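Local coordinates for protein aeromonas extracellular serine protease (PDB 3WQB) that cleaves peptide bonds after paired basic residues, one of them lysine, as a calcium-binding secreted serine protease and probable virulence factor of Aeromonas sobria, at residues 243-248 with 274-279; 441-446 with 462-467; 475-480 with 531-536; 493-498 with 539-544. The protein carries 1 engineered substitution. One frame throughout, in Å; residues are numbered along the deposited sequence.

Contact 1: 243-248 with 274-279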
loop_
_atom_site.group_PDB
_atom_site.type_symbol
_atom_site.label_atom_id
_atom_site.label_comp_id
_atom_site.label_asym_id
_atom_site.label_seq_id
_atom_site.Cartn_x
_atom_site.Cartn_y
_atom_site.Cartn_z
ATOM N N ASN A 243 4.391 10.335 -1.732
ATOM C CA ASN A 243 5.087 9.322 -2.483
ATOM C C ASN A 243 4.820 7.994 -1.786
ATOM O O ASN A 243 4.831 7.927 -0.556
ATOM C CB ASN A 243 6.573 9.646 -2.514
ATOM C CG ASN A 243 7.355 8.705 -3.382
ATOM O OD1 ASN A 243 7.530 7.536 -3.039
ATOM N ND2 ASN A 243 7.856 9.206 -4.502
ATOM N N SER A 244 4.541 6.948 -2.565
ATOM C CA SER A 244 4.207 5.633 -2.014
ATOM C C SER A 244 5.331 4.895 -1.269
ATOM O O SER A 244 5.081 3.858 -0.640
ATOM C CB SER A 244 3.605 4.756 -3.114
ATOM O OG SER A 244 4.456 4.667 -4.236
ATOM N N ASN A 245 6.554 5.418 -1.345
ATOM C CA ASN A 245 7.661 4.907 -0.528
ATOM C C ASN A 245 7.686 5.477 0.899
ATOM O O ASN A 245 8.496 5.047 1.718
ATOM C CB ASN A 245 9.019 5.153 -1.210
ATOM C CG ASN A 245 9.502 3.967 -2.041
ATOM O OD1 ASN A 245 9.310 2.818 -1.669
ATOM N ND2 ASN A 245 10.185 4.253 -3.147
ATOM N N LEU A 246 6.819 6.444 1.214
ATOM C CA LEU A 246 6.848 7.019 2.566
ATOM C C LEU A 246 6.364 6.064 3.655
ATOM O O LEU A 246 6.917 6.048 4.753
ATOM C CB LEU A 246 6.090 8.341 2.651
ATOM C CG LEU A 246 6.650 9.514 1.854
ATOM C CD1 LEU A 246 5.730 10.725 1.993
ATOM C CD2 LEU A 246 8.079 9.847 2.278
ATOM N N ASP A 247 5.343 5.267 3.360
ATOM C CA ASP A 247 4.844 4.295 4.328
ATOM C C ASP A 247 5.814 3.114 4.325
ATOM O O ASP A 247 5.962 2.453 3.295
ATOM C CB ASP A 247 3.424 3.858 3.944
ATOM C CG ASP A 247 2.884 2.721 4.811
ATOM O OD1 ASP A 247 3.639 2.118 5.615
ATOM O OD2 ASP A 247 1.676 2.432 4.669
ATOM N N PRO A 248 6.514 2.880 5.455
ATOM C CA PRO A 248 7.545 1.829 5.487
ATOM C C PRO A 248 7.097 0.440 4.994
ATOM O O PRO A 248 7.888 -0.284 4.388
ATOM C CB PRO A 248 7.967 1.784 6.964
ATOM C CG PRO A 248 6.849 2.425 7.712
ATOM C CD PRO A 248 6.305 3.477 6.793
ATOM N N GLY A 274 4.881 6.186 -7.027
ATOM C CA GLY A 274 6.286 6.063 -6.639
ATOM C C GLY A 274 6.956 4.867 -7.284
ATOM O O GLY A 274 6.318 4.074 -7.977
ATOM N N SER A 275 8.260 4.749 -7.062
ATOM C CA SER A 275 9.054 3.693 -7.696
ATOM C C SER A 275 8.687 2.290 -7.232
ATOM O O SER A 275 9.073 1.298 -7.869
ATOM C CB SER A 275 10.539 3.938 -7.483
ATOM O OG SER A 275 10.876 3.906 -6.108
ATOM N N ASN A 276 7.962 2.215 -6.115
ATOM C CA ASN A 276 7.517 0.936 -5.559
ATOM C C ASN A 276 6.134 0.483 -5.994
ATOM O O ASN A 276 5.696 -0.577 -5.580
ATOM C CB ASN A 276 7.599 0.943 -4.034
ATOM C CG ASN A 276 6.744 2.009 -3.402
ATOM O OD1 ASN A 276 6.612 3.116 -3.929
ATOM N ND2 ASN A 276 6.196 1.700 -2.235
ATOM N N ILE A 277 5.470 1.249 -6.853
ATOM C CA ILE A 277 4.226 0.783 -7.485
ATOM C C ILE A 277 4.579 -0.391 -8.394
ATOM O O ILE A 277 5.549 -0.324 -9.152
ATOM C CB ILE A 277 3.542 1.907 -8.297
ATOM C CG1 ILE A 277 3.195 3.101 -7.396
ATOM C CG2 ILE A 277 2.292 1.393 -9.025
ATOM C CD1 ILE A 277 2.279 2.783 -6.201
ATOM N N PHE A 278 3.806 -1.470 -8.307
ATOM C CA PHE A 278 4.006 -2.616 -9.182
ATOM C C PHE A 278 3.043 -2.593 -10.367
ATOM O O PHE A 278 3.447 -2.846 -11.509
ATOM C CB PHE A 278 3.879 -3.930 -8.399
ATOM C CG PHE A 278 4.415 -5.127 -9.137
ATOM C CD1 PHE A 278 5.775 -5.393 -9.127
ATOM C CD2 PHE A 278 3.570 -5.964 -9.864
ATOM C CE1 PHE A 278 6.291 -6.484 -9.821
ATOM C CE2 PHE A 278 4.083 -7.068 -10.561
ATOM C CZ PHE A 278 5.445 -7.310 -10.544
ATOM N N LEU A 279 1.777 -2.272 -10.098
ATOM C CA LEU A 279 0.729 -2.246 -11.115
ATOM C C LEU A 279 -0.267 -1.132 -10.817
ATOM O O LEU A 279 -0.416 -0.690 -9.661
ATOM C CB LEU A 279 -0.029 -3.584 -11.149
ATOM C CG LEU A 279 0.701 -4.833 -11.623
ATOM C CD1 LEU A 279 -0.036 -6.050 -11.141
ATOM C CD2 LEU A 279 0.846 -4.824 -13.142
HETATM O O HOH W 1 9.398 7.105 -5.830
#

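Contact 2: 441-446 with 462-467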
loop_
_atom_site.group_PDB
_atom_site.type_symbol
_atom_site.label_atom_id
_atom_site.label_comp_id
_atom_site.label_asym_id
_atom_site.label_seq_id
_atom_site.Cartn_x
_atom_site.Cartn_y
_atom_site.Cartn_z
ATOM N N GLN A 441 24.283 -4.422 1.627
ATOM C CA GLN A 441 25.589 -3.794 1.537
ATOM C C GLN A 441 25.452 -2.377 2.052
ATOM O O GLN A 441 24.708 -1.571 1.475
ATOM C CB GLN A 441 26.103 -3.775 0.098
ATOM C CG GLN A 441 26.512 -5.128 -0.392
ATOM C CD GLN A 441 27.323 -5.106 -1.674
ATOM O OE1 GLN A 441 27.751 -4.051 -2.184
ATOM N NE2 GLN A 441 27.548 -6.286 -2.206
ATOM N N LYS A 442 26.157 -2.087 3.144
ATOM C CA LYS A 442 26.100 -0.774 3.786
ATOM C C LYS A 442 27.291 0.079 3.378
ATOM O O LYS A 442 28.436 -0.385 3.367
ATOM C CB LYS A 442 26.031 -0.908 5.315
ATOM C CG LYS A 442 25.817 0.424 6.040
ATOM C CD LYS A 442 25.347 0.232 7.471
ATOM C CE LYS A 442 24.978 1.569 8.100
ATOM N NZ LYS A 442 24.232 1.401 9.382
ATOM N N ILE A 443 27.006 1.334 3.056
ATOM C CA ILE A 443 28.026 2.293 2.672
ATOM C C ILE A 443 27.941 3.473 3.631
ATOM O O ILE A 443 26.995 4.257 3.575
ATOM C CB ILE A 443 27.838 2.783 1.205
ATOM C CG1 ILE A 443 27.735 1.603 0.225
ATOM C CG2 ILE A 443 28.971 3.721 0.801
ATOM C CD1 ILE A 443 26.319 1.109 -0.019
ATOM N N ASN A 444 28.923 3.585 4.523
ATOM C CA ASN A 444 29.042 4.755 5.379
ATOM C C ASN A 444 29.776 5.854 4.621
ATOM O O ASN A 444 30.826 5.609 4.027
ATOM C CB ASN A 444 29.785 4.420 6.676
ATOM C CG ASN A 444 29.029 3.435 7.551
ATOM O OD1 ASN A 444 27.863 3.646 7.884
ATOM N ND2 ASN A 444 29.696 2.363 7.937
ATOM N N VAL A 445 29.219 7.059 4.647
ATOM C CA VAL A 445 29.727 8.165 3.843
ATOM C C VAL A 445 30.436 9.142 4.771
ATOM O O VAL A 445 29.936 9.453 5.853
ATOM C CB VAL A 445 28.582 8.846 3.050
ATOM C CG1 VAL A 445 29.084 10.055 2.271
ATOM C CG2 VAL A 445 27.939 7.847 2.096
ATOM N N THR A 446 31.610 9.601 4.348
ATOM C CA THR A 446 32.464 10.449 5.179
ATOM C C THR A 446 33.069 11.604 4.385
ATOM O O THR A 446 33.125 11.575 3.150
ATOM C CB THR A 446 33.626 9.640 5.817
ATOM O OG1 THR A 446 34.424 9.050 4.786
ATOM C CG2 THR A 446 33.107 8.544 6.753
ATOM N N SER A 462 26.843 8.494 -4.003
ATOM C CA SER A 462 27.583 7.412 -3.376
ATOM C C SER A 462 27.336 6.129 -4.150
ATOM O O SER A 462 26.209 5.833 -4.527
ATOM C CB SER A 462 27.167 7.287 -1.907
ATOM O OG SER A 462 27.756 6.157 -1.280
ATOM N N THR A 463 28.403 5.374 -4.379
ATOM C CA THR A 463 28.366 4.198 -5.242
ATOM C C THR A 463 28.845 2.936 -4.530
ATOM O O THR A 463 29.752 2.997 -3.706
ATOM C CB THR A 463 29.220 4.469 -6.501
ATOM O OG1 THR A 463 28.669 5.587 -7.215
ATOM C CG2 THR A 463 29.277 3.256 -7.411
ATOM N N THR A 464 28.212 1.805 -4.836
ATOM C CA THR A 464 28.651 0.493 -4.364
ATOM C C THR A 464 28.602 -0.503 -5.514
ATOM O O THR A 464 27.786 -0.373 -6.428
ATOM C CB THR A 464 27.803 0.002 -3.157
ATOM O OG1 THR A 464 28.411 -1.151 -2.558
ATOM C CG2 THR A 464 26.376 -0.349 -3.570
ATOM N N ARG A 465 29.472 -1.501 -5.469
ATOM C CA ARG A 465 29.470 -2.555 -6.471
ATOM C C ARG A 465 28.769 -3.803 -5.959
ATOM O O ARG A 465 29.028 -4.266 -4.847
ATOM C CB ARG A 465 30.899 -2.918 -6.894
ATOM C CG ARG A 465 30.935 -3.936 -8.020
ATOM C CD ARG A 465 32.326 -4.120 -8.597
ATOM N NE ARG A 465 32.307 -5.084 -9.701
ATOM C CZ ARG A 465 32.500 -6.396 -9.588
ATOM N NH1 ARG A 465 32.746 -6.957 -8.407
ATOM N NH2 ARG A 465 32.442 -7.157 -10.674
ATOM N N ILE A 466 27.879 -4.340 -6.787
ATOM C CA ILE A 466 27.310 -5.664 -6.550
ATOM C C ILE A 466 28.078 -6.656 -7.426
ATOM O O ILE A 466 28.094 -6.528 -8.655
ATOM C CB ILE A 466 25.784 -5.688 -6.870
ATOM C CG1 ILE A 466 24.996 -4.773 -5.908
ATOM C CG2 ILE A 466 25.243 -7.126 -6.899
ATOM C CD1 ILE A 466 24.914 -5.245 -4.465
ATOM N N ALA A 467 28.725 -7.635 -6.796
ATOM C CA ALA A 467 29.591 -8.565 -7.525
ATOM C C ALA A 467 28.835 -9.727 -8.148
ATOM O O ALA A 467 29.239 -10.244 -9.194
ATOM C CB ALA A 467 30.687 -9.094 -6.606
#

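Contact 3: 475-480 with 531-536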
loop_
_atom_site.group_PDB
_atom_site.type_symbol
_atom_site.label_atom_id
_atom_site.label_comp_id
_atom_site.label_asym_id
_atom_site.label_seq_id
_atom_site.Cartn_x
_atom_site.Cartn_y
_atom_site.Cartn_z
ATOM N N VAL A 475 14.801 -3.785 -5.933
ATOM C CA VAL A 475 15.871 -3.311 -5.062
ATOM C C VAL A 475 15.293 -2.534 -3.890
ATOM O O VAL A 475 14.350 -1.741 -4.054
ATOM C CB VAL A 475 16.953 -2.453 -5.804
ATOM C CG1 VAL A 475 17.662 -3.275 -6.864
ATOM C CG2 VAL A 475 16.360 -1.210 -6.422
ATOM N N GLN A 476 15.865 -2.766 -2.713
ATOM C CA GLN A 476 15.566 -1.984 -1.529
ATOM C C GLN A 476 16.778 -1.160 -1.168
ATOM O O GLN A 476 17.924 -1.607 -1.325
ATOM C CB GLN A 476 15.205 -2.880 -0.350
ATOM C CG GLN A 476 13.914 -3.659 -0.534
ATOM C CD GLN A 476 13.739 -4.717 0.524
ATOM O OE1 GLN A 476 14.665 -5.481 0.798
ATOM N NE2 GLN A 476 12.546 -4.789 1.111
ATOM N N VAL A 477 16.508 0.047 -0.691
ATOM C CA VAL A 477 17.539 0.961 -0.222
ATOM C C VAL A 477 17.120 1.489 1.145
ATOM O O VAL A 477 15.944 1.805 1.364
ATOM C CB VAL A 477 17.736 2.133 -1.231
ATOM C CG1 VAL A 477 18.502 3.290 -0.644
ATOM C CG2 VAL A 477 18.441 1.652 -2.482
ATOM N N MET A 478 18.070 1.567 2.073
ATOM C CA MET A 478 17.857 2.327 3.305
ATOM C C MET A 478 18.766 3.534 3.256
ATOM O O MET A 478 19.897 3.428 2.783
ATOM C CB MET A 478 18.154 1.485 4.543
ATOM C CG MET A 478 17.122 0.399 4.771
ATOM S SD MET A 478 17.420 -0.496 6.299
ATOM C CE MET A 478 18.988 -1.303 5.970
ATOM N N VAL A 479 18.260 4.682 3.703
ATOM C CA VAL A 479 19.041 5.933 3.691
ATOM C C VAL A 479 19.039 6.588 5.067
ATOM O O VAL A 479 18.004 6.643 5.748
ATOM C CB VAL A 479 18.531 6.949 2.620
ATOM C CG1 VAL A 479 19.360 8.242 2.657
ATOM C CG2 VAL A 479 18.598 6.348 1.234
ATOM N N SER A 480 20.216 7.068 5.463
ATOM C CA SER A 480 20.366 7.894 6.656
ATOM C C SER A 480 21.064 9.182 6.257
ATOM O O SER A 480 22.092 9.157 5.583
ATOM C CB SER A 480 21.166 7.161 7.734
ATOM O OG SER A 480 20.454 6.006 8.146
ATOM N N MET A 531 15.603 5.010 6.554
ATOM C CA MET A 531 14.342 5.084 5.833
ATOM C C MET A 531 14.426 4.171 4.619
ATOM O O MET A 531 15.350 4.285 3.820
ATOM C CB MET A 531 14.009 6.503 5.396
ATOM C CG MET A 531 12.638 6.549 4.750
ATOM S SD MET A 531 12.179 8.133 4.089
ATOM C CE MET A 531 11.188 7.623 2.693
ATOM N N ARG A 532 13.459 3.269 4.491
ATOM C CA ARG A 532 13.493 2.268 3.430
ATOM C C ARG A 532 12.659 2.692 2.226
ATOM O O ARG A 532 11.568 3.277 2.371
ATOM C CB ARG A 532 13.041 0.896 3.942
ATOM C CG ARG A 532 13.374 -0.248 2.991
ATOM C CD ARG A 532 12.979 -1.592 3.550
ATOM N NE ARG A 532 11.553 -1.611 3.860
ATOM C CZ ARG A 532 10.952 -2.531 4.604
ATOM N NH1 ARG A 532 11.655 -3.526 5.130
ATOM N NH2 ARG A 532 9.644 -2.445 4.826
ATOM N N MET A 533 13.201 2.413 1.038
ATOM C CA MET A 533 12.498 2.645 -0.218
ATOM C C MET A 533 12.716 1.441 -1.127
ATOM O O MET A 533 13.731 0.741 -1.012
ATOM C CB MET A 533 13.006 3.916 -0.896
ATOM C CG MET A 533 12.722 5.182 -0.108
ATOM S SD MET A 533 13.885 6.528 -0.430
ATOM C CE MET A 533 15.297 5.961 0.497
ATOM N N LEU A 534 11.761 1.185 -2.016
ATOM C CA LEU A 534 11.890 0.096 -2.980
ATOM C C LEU A 534 11.687 0.630 -4.394
ATOM O O LEU A 534 10.904 1.560 -4.607
ATOM C CB LEU A 534 10.889 -1.019 -2.654
ATOM C CG LEU A 534 10.898 -2.224 -3.604
ATOM C CD1 LEU A 534 10.679 -3.511 -2.849
ATOM C CD2 LEU A 534 9.868 -2.095 -4.732
ATOM N N SER A 535 12.404 0.054 -5.355
ATOM C CA SER A 535 12.126 0.325 -6.757
ATOM C C SER A 535 11.905 -0.949 -7.550
ATOM O O SER A 535 12.645 -1.936 -7.405
ATOM C CB SER A 535 13.242 1.130 -7.409
ATOM O OG SER A 535 12.974 1.273 -8.790
ATOM N N ASN A 536 10.893 -0.900 -8.414
ATOM C CA ASN A 536 10.603 -1.956 -9.373
ATOM C C ASN A 536 11.186 -1.681 -10.761
ATOM O O ASN A 536 11.079 -2.520 -11.667
ATOM C CB ASN A 536 9.092 -2.151 -9.481
ATOM C CG ASN A 536 8.493 -2.740 -8.226
ATOM O OD1 ASN A 536 9.022 -3.716 -7.685
ATOM N ND2 ASN A 536 7.372 -2.176 -7.767
#

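Contact 4: 493-498 with 539-544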
loop_
_atom_site.group_PDB
_atom_site.type_symbol
_atom_site.label_atom_id
_atom_site.label_comp_id
_atom_site.label_asym_id
_atom_site.label_seq_id
_atom_site.Cartn_x
_atom_site.Cartn_y
_atom_site.Cartn_z
ATOM N N LEU A 493 18.233 6.459 -7.724
ATOM C CA LEU A 493 19.138 5.317 -7.787
ATOM C C LEU A 493 19.451 4.981 -9.239
ATOM O O LEU A 493 18.554 5.003 -10.094
ATOM C CB LEU A 493 18.520 4.111 -7.091
ATOM C CG LEU A 493 19.383 2.855 -6.920
ATOM C CD1 LEU A 493 20.565 3.120 -5.996
ATOM C CD2 LEU A 493 18.555 1.684 -6.407
ATOM N N VAL A 494 20.723 4.678 -9.517
ATOM C CA VAL A 494 21.187 4.366 -10.869
ATOM C C VAL A 494 21.789 2.956 -10.893
ATOM O O VAL A 494 22.629 2.616 -10.054
ATOM C CB VAL A 494 22.242 5.399 -11.363
ATOM C CG1 VAL A 494 22.557 5.198 -12.844
ATOM C CG2 VAL A 494 21.792 6.853 -11.119
ATOM N N SER A 495 21.349 2.132 -11.838
ATOM C CA SER A 495 21.836 0.755 -11.954
ATOM C C SER A 495 23.112 0.680 -12.800
ATOM O O SER A 495 23.471 1.653 -13.467
ATOM C CB SER A 495 20.746 -0.128 -12.575
ATOM O OG SER A 495 20.613 0.125 -13.966
ATOM N N PRO A 496 23.785 -0.482 -12.800
ATOM C CA PRO A 496 24.969 -0.658 -13.650
ATOM C C PRO A 496 24.708 -0.360 -15.133
ATOM O O PRO A 496 25.613 0.106 -15.832
ATOM C CB PRO A 496 25.340 -2.137 -13.435
ATOM C CG PRO A 496 24.853 -2.427 -12.052
ATOM C CD PRO A 496 23.575 -1.630 -11.901
ATOM N N ALA A 497 23.483 -0.596 -15.602
ATOM C CA ALA A 497 23.106 -0.301 -16.990
ATOM C C ALA A 497 22.900 1.193 -17.265
ATOM O O ALA A 497 22.744 1.596 -18.418
ATOM C CB ALA A 497 21.847 -1.065 -17.345
ATOM N N GLY A 498 22.878 1.997 -16.206
ATOM C CA GLY A 498 22.663 3.428 -16.321
ATOM C C GLY A 498 21.197 3.793 -16.161
ATOM O O GLY A 498 20.832 4.961 -16.261
ATOM N N TYR A 539 13.520 -4.255 -12.983
ATOM C CA TYR A 539 13.078 -5.625 -13.195
ATOM C C TYR A 539 13.659 -6.217 -14.471
ATOM O O TYR A 539 13.439 -5.701 -15.572
ATOM C CB TYR A 539 11.550 -5.651 -13.252
ATOM C CG TYR A 539 10.943 -7.028 -13.157
ATOM C CD1 TYR A 539 10.528 -7.536 -11.929
ATOM C CD2 TYR A 539 10.791 -7.833 -14.295
ATOM C CE1 TYR A 539 9.969 -8.803 -11.835
ATOM C CE2 TYR A 539 10.228 -9.110 -14.206
ATOM C CZ TYR A 539 9.814 -9.581 -12.974
ATOM O OH TYR A 539 9.260 -10.834 -12.866
ATOM N N GLY A 540 14.383 -7.326 -14.312
ATOM C CA GLY A 540 14.943 -8.042 -15.447
ATOM C C GLY A 540 16.391 -7.710 -15.768
ATOM O O GLY A 540 17.036 -8.437 -16.515
ATOM N N GLU A 541 16.893 -6.596 -15.242
ATOM C CA GLU A 541 18.282 -6.181 -15.486
ATOM C C GLU A 541 19.284 -7.059 -14.735
ATOM O O GLU A 541 18.937 -7.713 -13.754
ATOM C CB GLU A 541 18.487 -4.719 -15.059
ATOM C CG GLU A 541 17.766 -3.713 -15.939
ATOM C CD GLU A 541 18.193 -2.278 -15.717
ATOM O OE1 GLU A 541 19.099 -2.007 -14.894
ATOM O OE2 GLU A 541 17.600 -1.401 -16.376
ATOM N N SER A 542 20.537 -7.050 -15.190
ATOM C CA SER A 542 21.625 -7.677 -14.461
ATOM C C SER A 542 22.035 -6.787 -13.290
ATOM O O SER A 542 22.177 -5.567 -13.443
ATOM C CB SER A 542 22.819 -7.923 -15.377
ATOM O OG SER A 542 23.943 -8.357 -14.621
ATOM N N ALA A 543 22.228 -7.394 -12.126
ATOM C CA ALA A 543 22.620 -6.670 -10.919
ATOM C C ALA A 543 24.106 -6.329 -10.857
ATOM O O ALA A 543 24.507 -5.462 -10.089
ATOM C CB ALA A 543 22.230 -7.469 -9.680
ATOM N N GLN A 544 24.920 -7.011 -11.660
ATOM C CA GLN A 544 26.372 -6.939 -11.512
ATOM C C GLN A 544 26.931 -5.606 -11.970
ATOM O O GLN A 544 26.683 -5.167 -13.090
ATOM C CB GLN A 544 27.024 -8.084 -12.275
ATOM C CG GLN A 544 28.506 -8.255 -12.020
ATOM C CD GLN A 544 29.051 -9.457 -12.757
ATOM O OE1 GLN A 544 29.126 -9.458 -13.983
ATOM N NE2 GLN A 544 29.403 -10.497 -12.014
HETATM O O HOH W 2 21.709 -2.996 -14.505
#

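Contact 1: 243-248 with 274-279
Ser-244 and Asn-276 both turn their side chains back between their own backbone N and carbonyl carbon (chi1 55° and 60°), which sets the hydroxyl of one against the amide of the other. Two bonds result. Ser-244 OG donates to Asn-276 OD1 at 2.7 Å, approaching from a direction tilted 30° out of the carbonyl plane. Asn-276 ND2 answers by donating to Ser-244 O at 2.9 Å, nearly straight at the hydrogen but arriving above the plane of that carbonyl. The amide of Asn-276 is thus gripped at both polar atoms by a single residue. Asn-245 lies over it, the two amides stacked with the side chains running in opposite senses, and its OD1 sits 3.2 Å from Asn-276 CG. Ile-277 CD1 packs on Ser-244 OG. On the 243-248 side an Asx turn, with Asn-243 OD1 accepting from Asn-245 N at 2.9 Å, coincides with a type I turn. One water accepts from both Asn-243 ND2 and Ser-275 N and bridges the segments. Polar groups that are buried here are also held from outside: Asn-250 O takes a second bond from Asn-276 ND2, while Asn-245 reaches Leu-503 O and Leu-534 N of the P-domain. The chemistry is that of a polar domain junction within the interior, where carboxamides supply both donors and acceptors without a formal charge.

Contact 2: 441-446 with 462-467
The amide of Gln-441 is the flat group of this contact, and CD1 of Ile-466 rests over one of its faces, 3.7 Å from Gln-441 CD. Thr-464 OG1 and the backbone O of Arg-465 both come up to the end of the same amide. The setting is the beta-sandwich of the P-domain, whose jelly-roll fold is known from the furin and kexin family: strand 441-444 belongs to one sheet and strand 462-466 to the other. The short strand axes run 152° apart, close to antiparallel, and approach to 8.3 Å, so the strands meet through side chains and not through backbone bonds. Ile-443 fills the middle. With CG1 set beside the backbone N (chi1 -53°), its CD1 reaches Thr-464 and lies 3.6 Å from Thr-464 CB, while the other branch, CG2, turns to Ser-462. Val-445 extends the apolar row, its CG2 also facing the Ser-462 hydroxyl. That hydroxyl is not left among methyl groups alone, since it hydrogen-bonds Trp-588 NE1 on strand 583-595, the strand that pairs with 436-444. Strand 460-466 is backed in turn by strand 545-553, where Trp-547 touches Ile-466. The contact lies at a margin of the sandwich: Gln-441, Ile-443 and Thr-464 remain partly exposed, and residues of the opposite parity, such as Lys-442 and Thr-463, direct their CB away from the facing strand. At the end away from Gln-441, Ile-443 CG2 stands 3.4 Å from Ser-462 OG.

Contact 3: 475-480 with 531-536
Gln-476 and Arg-532 lie side by side and point the same way, the carboxamide and guanidinium planes only 12° apart, with Gln-476 NE2 over one face of the guanidinium group. They are diagonal neighbours on a regular antiparallel ladder, in which Gln-476 is paired with Leu-534 and Met-478 with Arg-532 at non-hydrogen-bonded positions. The approach is loose, Gln-476 NE2 lying 4.0 Å from Arg-532 CD. Arg-532 owes its course to a bend at chi3 (57°) after an extended start, and on the way its CG packs against Met-478 CG. Leu-534 CD1 crosses Gln-476 CG on the other flank.

The opposite face carries Val-475, Val-477, Val-479, Met-531, Met-533 and Ser-535. There Met-533 folds at chi3 (-76°) and brings its methyl CE onto Val-479 CG2 at 3.4 Å, a pair tighter than usual for carbon. These valines turn to Leu-493, Trp-547 and Leu-549, inside the P-domain sandwich. Six backbone bonds zip the strands together at the hydrogen-bonded pairs, from Val-475 with Ser-535 to Val-479 with Met-531; Met-533 N to Val-477 O measures 2.8 Å.

This second face is mostly apolar, and its Met-531 and Met-533 also touch Leu-246 and Asn-245 of the catalytic domain. From the other face Gln-476 and Arg-532 bond that domain. Arg-532 makes a salt bridge to Asp-197 and bonds Pro-248 O and Ser-251 OG, and Gln-476 donates to Ser-251 O, which implies that the buried positive charge is probably balanced by Asp-197.

Contact 4: 493-498 with 539-544
Glu-541 reaches over to the turn at Ser-495 through an extended chain. CB and CG carry the chain across without a close partner on the facing segment, CG being set beside the backbone N (chi1 -69°), and CD arrives 4.2 Å from the methyl CB of Ala-497. At the tip the two oxygens divide the work. OE1 accepts from Ser-495 OG at 2.8 Å on the syn lone pair, the side of the other oxygen, and it takes a second bond from a water at 2.8 Å. The same water donates to Ser-542 O and accepts from Ala-497 N, tying both segments together. OE2 turns elsewhere, to Thr-499 OG1 and the backbone N of Ala-403. Four donors round the carboxylate would be expected to favour its charged form. Its partner, Ser-495, opens a type I turn closed by Gly-498 N on Ser-495 O at 2.8 Å, and Gly-498 takes a positive phi there. Beside the polar cluster Pro-496 lays its ring against the other backbone: CB is 3.3 Å from Gln-544 O, and CG lies 3.6 Å from Ala-543 O. The turn leads from strand 489-494 towards strand 500-502, while 539-544 connects strand 527-535 to strand 545-553 of the P-domain. Trp-547 of the latter strand touches both Ser-495 and Pro-496, and at the far end of the loop Tyr-539 OH bonds Asp-363 on helix 358-368 of the subtilisin domain.

In the fold
Contact 1 lies in the subtilisin domain and the other three in the P-domain, yet contacts 1 and 3 have centres only 10 Å apart and touch directly: Ser-275 OG meets Leu-534 O at 2.8 Å, and Pro-248 O meets Arg-532 NH2 at the same distance. Contact 3 then joins contact 4 through the sandwich interior, where Val-475 CG2 lies 3.6 Å from Leu-493 CD2. Contacts 2 and 4 meet through Ala-467 O and Gln-544 NE2, 2.8 Å apart. Contact 2 is the most remote from contact 1, with centres 23 Å apart. All four lie away from the charge relay residues, one of them the engineered Ala-336, and from the three calcium ions.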